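Local coordinates for protein 3-dehydroquinate dehydratase (Enterococcus faecalis, PDB 4PH6) that catalyses the cis-dehydration of 3-dehydroquinate to 3-dehydroshikimate through an imine intermediate, the third step of the chorismate pathway, at residues 216-230 and 240-254. Sequence-based numbering, arbitrary orientation.
Sequences RVTGQLFGSALTFGS and LSVQVLRNYLKTFEQ
Gly229 and Val242 bring the backbones within 4.7 Å (CA to CA), and helix 242-251, the last of the (beta/alpha)8 barrel, runs back over its last strand, 226-228, with axes 10.1 Å apart and directions 142° apart. Val217 spreads its two methyls over the helix: CG1, anti to the carbonyl carbon (chi1 -54°), lies 3.9 Å from Leu245 CD1 and also meets Leu240 CD1 and Tyr248 CB, while CG2 packs on the Phe252 ring. Leu245 forks likewise, its CD2 resting 3.7 Å from Gly229 CA, where no side chain intervenes. Thr227 meets Leu245 and Leu249 tip to tip through CG2; its OG1 donates to Arg216 O in the carbonyl plane, on a lone pair, tying strand 226-228 to the backbone of Arg216, a residue predicted to bind 3-dehydroquinate. At the helix start, Ser230 N donates to Leu240 O (3.3 Å), and Val242 N returns a weak bond to Ser230 O. Tyr248 OH is hydrogen-bonded to Thr251 OG1 of the second subunit. Beyond the helix, the extended Gln220 chain brings OE1 up to Gln254 N, at a modelled 2.4 Å too short to be taken literally, while a water oxygen lies 2.7 Å from Leu249 O and donates weakly to Gln220 OE1.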
loop_
_atom_site.group_PDB
_atom_site.type_symbol
_atom_site.label_atom_id
_atom_site.label_comp_id
_atom_site.label_asym_id
_atom_site.label_seq_id
_atom_site.Cartn_x
_atom_site.Cartn_y
_atom_site.Cartn_z
ATOM N N ARG A 216 3.463 5.772 2.468
ATOM C CA ARG A 216 3.251 6.578 3.658
ATOM C C ARG A 216 2.401 5.852 4.693
ATOM O O ARG A 216 2.293 6.315 5.820
ATOM C CB ARG A 216 2.601 7.910 3.297
ATOM C CG ARG A 216 3.412 8.759 2.329
ATOM C CD ARG A 216 2.859 10.166 2.254
ATOM N NE ARG A 216 3.576 11.025 1.314
ATOM C CZ ARG A 216 4.662 11.733 1.606
ATOM N NH1 ARG A 216 5.199 11.678 2.820
ATOM N NH2 ARG A 216 5.227 12.490 0.672
ATOM N N VAL A 217 1.815 4.710 4.324
ATOM C CA VAL A 217 0.975 3.974 5.260
ATOM C C VAL A 217 1.447 2.541 5.523
ATOM O O VAL A 217 0.872 1.830 6.362
ATOM C CB VAL A 217 -0.487 3.938 4.767
ATOM C CG1 VAL A 217 -0.980 5.362 4.486
ATOM C CG2 VAL A 217 -0.624 3.046 3.527
ATOM N N THR A 218 2.503 2.133 4.819
ATOM C CA THR A 218 3.025 0.774 4.906
ATOM C C THR A 218 4.245 0.643 5.794
ATOM O O THR A 218 4.883 -0.405 5.792
ATOM C CB THR A 218 3.415 0.221 3.504
ATOM O OG1 THR A 218 4.318 1.128 2.840
ATOM C CG2 THR A 218 2.189 0.033 2.661
ATOM N N GLY A 219 4.582 1.706 6.529
ATOM C CA GLY A 219 5.777 1.731 7.357
ATOM C C GLY A 219 5.928 0.512 8.251
ATOM O O GLY A 219 7.013 -0.048 8.362
ATOM N N GLN A 220 4.853 0.076 8.890
ATOM C CA GLN A 220 4.970 -1.072 9.785
ATOM C C GLN A 220 5.385 -2.336 9.019
ATOM O O GLN A 220 6.185 -3.133 9.499
ATOM C CB GLN A 220 3.666 -1.337 10.537
ATOM C CG GLN A 220 3.855 -2.361 11.659
ATOM C CD GLN A 220 2.565 -2.821 12.304
ATOM O OE1 GLN A 220 1.496 -2.790 11.688
ATOM N NE2 GLN A 220 2.657 -3.251 13.552
ATOM N N LEU A 221 4.853 -2.506 7.824
ATOM C CA LEU A 221 5.147 -3.701 7.052
ATOM C C LEU A 221 6.595 -3.759 6.579
ATOM O O LEU A 221 7.240 -4.808 6.674
ATOM C CB LEU A 221 4.211 -3.787 5.848
ATOM C CG LEU A 221 4.410 -4.978 4.916
ATOM C CD1 LEU A 221 4.319 -6.280 5.698
ATOM C CD2 LEU A 221 3.363 -4.936 3.814
ATOM N N PHE A 222 7.107 -2.642 6.070
ATOM C CA PHE A 222 8.395 -2.653 5.386
ATOM C C PHE A 222 9.526 -2.054 6.229
ATOM O O PHE A 222 10.689 -2.168 5.867
ATOM C CB PHE A 222 8.296 -1.918 4.045
ATOM C CG PHE A 222 7.315 -2.532 3.089
ATOM C CD1 PHE A 222 6.254 -1.797 2.603
ATOM C CD2 PHE A 222 7.451 -3.845 2.679
ATOM C CE1 PHE A 222 5.336 -2.364 1.706
ATOM C CE2 PHE A 222 6.545 -4.415 1.797
ATOM C CZ PHE A 222 5.486 -3.675 1.309
ATOM N N GLY A 223 9.187 -1.414 7.348
ATOM C CA GLY A 223 10.202 -1.012 8.308
ATOM C C GLY A 223 10.520 0.470 8.347
ATOM O O GLY A 223 11.622 0.862 8.703
ATOM N N SER A 224 9.550 1.296 7.983
ATOM C CA SER A 224 9.713 2.744 8.016
ATOM C C SER A 224 9.080 3.282 9.305
ATOM O O SER A 224 7.886 3.098 9.534
ATOM C CB SER A 224 9.078 3.371 6.770
ATOM O OG SER A 224 9.236 4.778 6.754
ATOM N N ALA A 225 9.870 3.939 10.153
ATOM C CA ALA A 225 9.408 4.246 11.509
ATOM C C ALA A 225 8.691 5.597 11.679
ATOM O O ALA A 225 8.062 5.845 12.717
ATOM C CB ALA A 225 10.572 4.165 12.462
ATOM N N LEU A 226 8.778 6.465 10.680
ATOM C CA LEU A 226 8.042 7.729 10.716
ATOM C C LEU A 226 7.304 7.983 9.403
ATOM O O LEU A 226 7.767 7.601 8.329
ATOM C CB LEU A 226 8.983 8.903 11.017
ATOM C CG LEU A 226 9.664 8.997 12.388
ATOM C CD1 LEU A 226 10.547 10.229 12.429
ATOM C CD2 LEU A 226 8.639 9.011 13.553
ATOM N N THR A 227 6.147 8.619 9.496
ATOM C CA THR A 227 5.409 9.009 8.313
ATOM C C THR A 227 4.915 10.445 8.500
ATOM O O THR A 227 4.588 10.868 9.611
ATOM C CB THR A 227 4.232 8.025 8.021
ATOM O OG1 THR A 227 3.531 8.433 6.840
ATOM C CG2 THR A 227 3.255 7.933 9.212
ATOM N N PHE A 228 4.892 11.206 7.416
ATOM C CA PHE A 228 4.602 12.631 7.496
ATOM C C PHE A 228 3.202 12.931 6.975
ATOM O O PHE A 228 2.814 12.476 5.893
ATOM C CB PHE A 228 5.663 13.423 6.722
ATOM C CG PHE A 228 6.981 13.572 7.463
ATOM C CD1 PHE A 228 7.739 12.456 7.801
ATOM C CD2 PHE A 228 7.467 14.830 7.805
ATOM C CE1 PHE A 228 8.941 12.591 8.474
ATOM C CE2 PHE A 228 8.673 14.968 8.475
ATOM C CZ PHE A 228 9.404 13.849 8.808
ATOM N N GLY A 229 2.436 13.674 7.765
ATOM C CA GLY A 229 1.064 13.992 7.422
ATOM C C GLY A 229 0.762 15.465 7.574
ATOM O O GLY A 229 1.137 16.087 8.575
ATOM N N SER A 230 0.079 16.029 6.585
ATOM C CA SER A 230 -0.180 17.467 6.551
ATOM C C SER A 230 -1.189 17.896 7.618
ATOM O O SER A 230 -2.173 17.197 7.877
ATOM C CB SER A 230 -0.685 17.870 5.163
ATOM O OG SER A 230 -1.901 17.206 4.887
ATOM N N LEU A 240 -1.471 12.992 2.552
ATOM C CA LEU A 240 -2.503 12.494 3.454
ATOM C C LEU A 240 -2.544 13.235 4.794
ATOM O O LEU A 240 -1.525 13.396 5.471
ATOM C CB LEU A 240 -2.320 10.988 3.695
ATOM C CG LEU A 240 -2.641 10.090 2.489
ATOM C CD1 LEU A 240 -2.602 8.614 2.878
ATOM C CD2 LEU A 240 -3.987 10.451 1.864
ATOM N N SER A 241 -3.736 13.680 5.182
ATOM C CA SER A 241 -3.900 14.413 6.433
ATOM C C SER A 241 -3.634 13.507 7.626
ATOM O O SER A 241 -3.739 12.287 7.527
ATOM C CB SER A 241 -5.300 15.017 6.536
ATOM O OG SER A 241 -6.289 14.010 6.627
ATOM N N VAL A 242 -3.302 14.109 8.758
ATOM C CA VAL A 242 -2.859 13.355 9.922
ATOM C C VAL A 242 -3.952 12.430 10.504
ATOM O O VAL A 242 -3.640 11.340 11.013
ATOM C CB VAL A 242 -2.329 14.322 11.019
ATOM C CG1 VAL A 242 -1.779 13.557 12.167
ATOM C CG2 VAL A 242 -1.240 15.214 10.452
ATOM N N GLN A 243 -5.219 12.843 10.423
ATOM C CA GLN A 243 -6.325 12.004 10.901
ATOM C C GLN A 243 -6.520 10.745 10.042
ATOM O O GLN A 243 -6.709 9.646 10.575
ATOM C CB GLN A 243 -7.645 12.795 10.943
ATOM C CG GLN A 243 -8.888 11.905 11.092
ATOM C CD GLN A 243 -10.210 12.661 10.931
ATOM O OE1 GLN A 243 -10.353 13.508 10.050
ATOM N NE2 GLN A 243 -11.188 12.333 11.771
ATOM N N VAL A 244 -6.508 10.917 8.722
ATOM C CA VAL A 244 -6.665 9.802 7.792
ATOM C C VAL A 244 -5.505 8.835 7.965
ATOM O O VAL A 244 -5.652 7.613 7.844
ATOM C CB VAL A 244 -6.730 10.294 6.315
ATOM C CG1 VAL A 244 -6.542 9.147 5.342
ATOM C CG2 VAL A 244 -8.032 11.032 6.037
ATOM N N LEU A 245 -4.346 9.408 8.267
ATOM C CA LEU A 245 -3.111 8.658 8.368
ATOM C C LEU A 245 -3.154 7.650 9.516
ATOM O O LEU A 245 -2.848 6.469 9.337
ATOM C CB LEU A 245 -1.949 9.628 8.552
ATOM C CG LEU A 245 -0.601 9.224 7.990
ATOM C CD1 LEU A 245 -0.757 8.602 6.586
ATOM C CD2 LEU A 245 0.305 10.456 7.960
ATOM N N ARG A 246 -3.538 8.128 10.694
ATOM C CA ARG A 246 -3.690 7.255 11.848
ATOM C C ARG A 246 -4.680 6.134 11.541
ATOM O O ARG A 246 -4.402 4.970 11.819
ATOM C CB ARG A 246 -4.149 8.043 13.073
ATOM C CG ARG A 246 -4.138 7.220 14.344
ATOM C CD ARG A 246 -2.736 7.094 14.914
ATOM N NE ARG A 246 -2.352 8.295 15.649
ATOM C CZ ARG A 246 -1.114 8.561 16.051
ATOM N NH1 ARG A 246 -0.134 7.719 15.778
ATOM N NH2 ARG A 246 -0.857 9.678 16.718
ATOM N N ASN A 247 -5.824 6.490 10.957
ATOM C CA ASN A 247 -6.847 5.508 10.618
ATOM C C ASN A 247 -6.298 4.481 9.637
ATOM O O ASN A 247 -6.508 3.281 9.796
ATOM C CB ASN A 247 -8.087 6.176 10.012
ATOM C CG ASN A 247 -9.024 6.762 11.055
ATOM O OD1 ASN A 247 -8.890 6.517 12.256
ATOM N ND2 ASN A 247 -10.003 7.533 10.587
ATOM N N TYR A 248 -5.585 4.960 8.626
ATOM C CA TYR A 248 -5.043 4.069 7.614
ATOM C C TYR A 248 -3.956 3.177 8.188
ATOM O O TYR A 248 -3.871 2.009 7.827
ATOM C CB TYR A 248 -4.516 4.862 6.421
ATOM C CG TYR A 248 -5.601 5.181 5.410
ATOM C CD1 TYR A 248 -5.387 4.992 4.050
ATOM C CD2 TYR A 248 -6.848 5.645 5.817
ATOM C CE1 TYR A 248 -6.375 5.275 3.125
ATOM C CE2 TYR A 248 -7.842 5.931 4.894
ATOM C CZ TYR A 248 -7.601 5.745 3.546
ATOM O OH TYR A 248 -8.581 6.024 2.615
ATOM N N LEU A 249 -3.146 3.707 9.096
ATOM C CA LEU A 249 -2.128 2.899 9.752
ATOM C C LEU A 249 -2.744 1.758 10.549
ATOM O O LEU A 249 -2.203 0.655 10.584
ATOM C CB LEU A 249 -1.261 3.759 10.674
ATOM C CG LEU A 249 -0.294 4.732 9.995
ATOM C CD1 LEU A 249 0.480 5.513 11.032
ATOM C CD2 LEU A 249 0.640 3.982 9.068
ATOM N N LYS A 250 -3.873 2.024 11.194
ATOM C CA LYS A 250 -4.510 0.988 12.002
ATOM C C LYS A 250 -5.086 -0.089 11.083
ATOM O O LYS A 250 -4.975 -1.275 11.385
ATOM C CB LYS A 250 -5.600 1.561 12.922
ATOM C CG LYS A 250 -7.014 1.100 12.616
ATOM C CD LYS A 250 -8.048 1.528 13.650
ATOM C CE LYS A 250 -9.382 0.817 13.433
ATOM N NZ LYS A 250 -10.006 1.201 12.116
ATOM N N THR A 251 -5.668 0.313 9.949
ATOM C CA THR A 251 -6.211 -0.661 9.001
ATOM C C THR A 251 -5.106 -1.608 8.525
ATOM O O THR A 251 -5.299 -2.821 8.475
ATOM C CB THR A 251 -6.865 0.014 7.780
ATOM O OG1 THR A 251 -8.080 0.663 8.170
ATOM C CG2 THR A 251 -7.177 -1.016 6.681
ATOM N N PHE A 252 -3.944 -1.066 8.175
ATOM C CA PHE A 252 -2.885 -1.921 7.656
ATOM C C PHE A 252 -1.932 -2.388 8.752
ATOM O O PHE A 252 -0.841 -2.865 8.462
ATOM C CB PHE A 252 -2.116 -1.210 6.545
ATOM C CG PHE A 252 -2.945 -0.937 5.319
ATOM C CD1 PHE A 252 -3.488 -1.984 4.590
ATOM C CD2 PHE A 252 -3.178 0.362 4.889
ATOM C CE1 PHE A 252 -4.257 -1.745 3.461
ATOM C CE2 PHE A 252 -3.953 0.608 3.751
ATOM C CZ PHE A 252 -4.487 -0.446 3.039
ATOM N N GLU A 253 -2.364 -2.278 10.004
ATOM C CA GLU A 253 -1.555 -2.713 11.137
ATOM C C GLU A 253 -1.282 -4.221 11.141
ATOM O O GLU A 253 -2.179 -5.022 10.859
ATOM C CB GLU A 253 -2.243 -2.311 12.443
ATOM C CG GLU A 253 -1.482 -2.675 13.688
ATOM C CD GLU A 253 -2.207 -2.240 14.944
ATOM O OE1 GLU A 253 -3.068 -1.340 14.842
ATOM O OE2 GLU A 253 -1.915 -2.802 16.026
ATOM N N GLN A 254 -0.051 -4.608 11.473
ATOM C CA GLN A 254 0.281 -6.024 11.604
ATOM C C GLN A 254 0.077 -6.515 13.032
ATOM O O GLN A 254 0.175 -7.714 13.309
ATOM C CB GLN A 254 1.723 -6.287 11.161
ATOM C CG GLN A 254 2.088 -5.689 9.806
ATOM C CD GLN A 254 1.314 -6.304 8.655
ATOM O OE1 GLN A 254 0.788 -7.412 8.763
ATOM N NE2 GLN A 254 1.233 -5.579 7.544
HETATM O O HOH W 1 0.435 0.355 10.733
#